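Local coordinates for protein putative N-acetylmuramoyl-L-alanine amidase,autolysin cwp6 (Peptoclostridium difficile, PDB 5J72) that probably cleaves the amide bond between N-acetylmuramic acid and L-alanine in peptidoglycan as a zinc-dependent amidase carrying cell-wall-binding CWB2 domains, at residues A[453-458]-A[524-529]. Sequence-based numbering, arbitrary orientation.
Sequences TVVIDP and DLFTSI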
# COMPACT_ATOMS: atom_id res chain seq x y z
N THR A 453 -26.52 1.61 6.41
CA THR A 453 -25.71 0.40 6.53
C THR A 453 -26.23 -0.69 5.60
O THR A 453 -27.42 -0.96 5.56
CB THR A 453 -25.73 -0.11 7.93
OG1 THR A 453 -25.14 0.90 8.76
CG2 THR A 453 -24.95 -1.43 8.09
N VAL A 454 -25.33 -1.32 4.84
CA VAL A 454 -25.73 -2.39 3.91
C VAL A 454 -24.85 -3.60 4.23
O VAL A 454 -23.68 -3.44 4.57
CB VAL A 454 -25.47 -1.93 2.45
CG1 VAL A 454 -25.67 -3.08 1.48
CG2 VAL A 454 -26.42 -0.79 2.08
N VAL A 455 -25.41 -4.79 4.12
CA VAL A 455 -24.62 -6.00 4.28
C VAL A 455 -24.52 -6.54 2.88
O VAL A 455 -25.52 -6.67 2.17
CB VAL A 455 -25.24 -6.99 5.24
CG1 VAL A 455 -24.53 -8.37 5.14
CG2 VAL A 455 -25.15 -6.47 6.69
N ILE A 456 -23.26 -6.84 2.42
CA ILE A 456 -23.03 -7.41 1.10
C ILE A 456 -22.58 -8.88 1.34
O ILE A 456 -21.68 -9.12 2.13
CB ILE A 456 -21.90 -6.62 0.39
CG1 ILE A 456 -22.36 -5.14 0.09
CG2 ILE A 456 -21.53 -7.31 -0.90
CD1 ILE A 456 -23.61 -5.14 -0.89
N ASP A 457 -23.22 -9.83 0.63
CA ASP A 457 -22.89 -11.25 0.83
C ASP A 457 -22.49 -11.94 -0.48
O ASP A 457 -23.33 -12.29 -1.31
CB ASP A 457 -24.17 -11.92 1.44
CG ASP A 457 -24.06 -13.44 1.54
OD1 ASP A 457 -23.02 -13.92 2.03
OD2 ASP A 457 -25.03 -14.15 1.10
N PRO A 458 -21.20 -12.14 -0.71
CA PRO A 458 -20.68 -12.84 -1.92
C PRO A 458 -21.04 -14.35 -1.74
O PRO A 458 -20.53 -14.95 -0.79
CB PRO A 458 -19.17 -12.57 -1.88
CG PRO A 458 -18.92 -11.66 -0.69
CD PRO A 458 -20.12 -11.72 0.20
N ASP A 524 -30.01 -1.60 6.53
CA ASP A 524 -31.07 -1.03 5.75
C ASP A 524 -31.36 -2.04 4.63
O ASP A 524 -32.49 -2.17 4.18
CB ASP A 524 -30.62 0.34 5.15
CG ASP A 524 -30.54 1.41 6.24
OD1 ASP A 524 -29.42 1.84 6.58
OD2 ASP A 524 -31.58 1.78 6.75
N LEU A 525 -30.31 -2.76 4.13
CA LEU A 525 -30.54 -3.74 3.04
C LEU A 525 -29.41 -4.76 3.05
O LEU A 525 -28.26 -4.38 3.27
CB LEU A 525 -30.55 -3.07 1.66
CG LEU A 525 -30.75 -4.04 0.48
CD1 LEU A 525 -32.27 -4.49 0.47
CD2 LEU A 525 -30.47 -3.40 -0.89
N PHE A 526 -29.74 -6.02 2.82
CA PHE A 526 -28.83 -7.15 2.72
C PHE A 526 -28.88 -7.58 1.30
O PHE A 526 -29.98 -7.87 0.79
CB PHE A 526 -29.27 -8.27 3.67
CG PHE A 526 -28.52 -9.58 3.52
CD1 PHE A 526 -28.79 -10.45 2.47
CD2 PHE A 526 -27.58 -9.96 4.46
CE1 PHE A 526 -28.11 -11.68 2.37
CE2 PHE A 526 -26.91 -11.18 4.36
CZ PHE A 526 -27.19 -12.03 3.31
N THR A 527 -27.72 -7.64 0.60
CA THR A 527 -27.71 -8.06 -0.77
C THR A 527 -26.78 -9.26 -0.96
O THR A 527 -25.58 -9.12 -0.75
CB THR A 527 -27.23 -6.92 -1.66
OG1 THR A 527 -28.10 -5.79 -1.44
CG2 THR A 527 -27.31 -7.22 -3.12
N SER A 528 -27.33 -10.41 -1.36
CA SER A 528 -26.54 -11.59 -1.65
C SER A 528 -26.21 -11.56 -3.12
O SER A 528 -27.08 -11.24 -3.94
CB SER A 528 -27.31 -12.84 -1.21
OG SER A 528 -26.58 -14.03 -1.46
N ILE A 529 -24.96 -11.87 -3.51
CA ILE A 529 -24.56 -11.77 -4.89
C ILE A 529 -24.16 -13.14 -5.35
O ILE A 529 -23.27 -13.76 -4.75
CB ILE A 529 -23.36 -10.75 -5.02
CG1 ILE A 529 -23.90 -9.32 -4.71
CG2 ILE A 529 -22.79 -10.73 -6.46
CD1 ILE A 529 -22.80 -8.25 -4.66
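Val455 and Asp457 of strand 453-458 carry the parallel ladder to segment 524-529 of strand 525-532, each giving its N-H to one residue of the partner and its carbonyl to another: Val455 N to Leu525 O and Val455 O to Thr527 N, then Asp457 N to Thr527 O and Asp457 O to Ile529 N, all 2.8 to 3.0 Å. Just ahead of the second strand, Asp524 adds a side-chain bond before the ladder starts; OD1 takes the N-H of Thr453 on its anti lone pair (2.9 Å, 163°), while Asp524 N returns a bond to Thr453 O. On one face Phe526, its CG anti to the backbone N (chi1 171°), leans over the neighbouring strand. Its CD2 reaches CG1 of Val455 at 3.5 Å and its CZ reaches CB of Asp457 at 3.6 Å, both obliquely, so the flat ring spans two residues. Beyond it, the small Ser528 places OG within 3.0 Å of Asp457 OD2, donating to the carboxylate from the anti side, 34° out of its plane. A carboxylate suits this buried spot because it has several partners: OD1 is held by Thr502 and forms a salt bridge with Arg514. On the opposite face lie the beta-branched Val454, Ile456, Thr527 and Ile529, whose shape favours extended backbone; Ile456 CG2 lies 4.1 Å from Ile529 CD1. The two are adjacent interior strands of the amidase sheet, flanked by strands 498-501 and 599-606; helices 477-494 and 619-637 cover the Ile456 face, and strand 525-532 runs on directly to the zinc ligand His530.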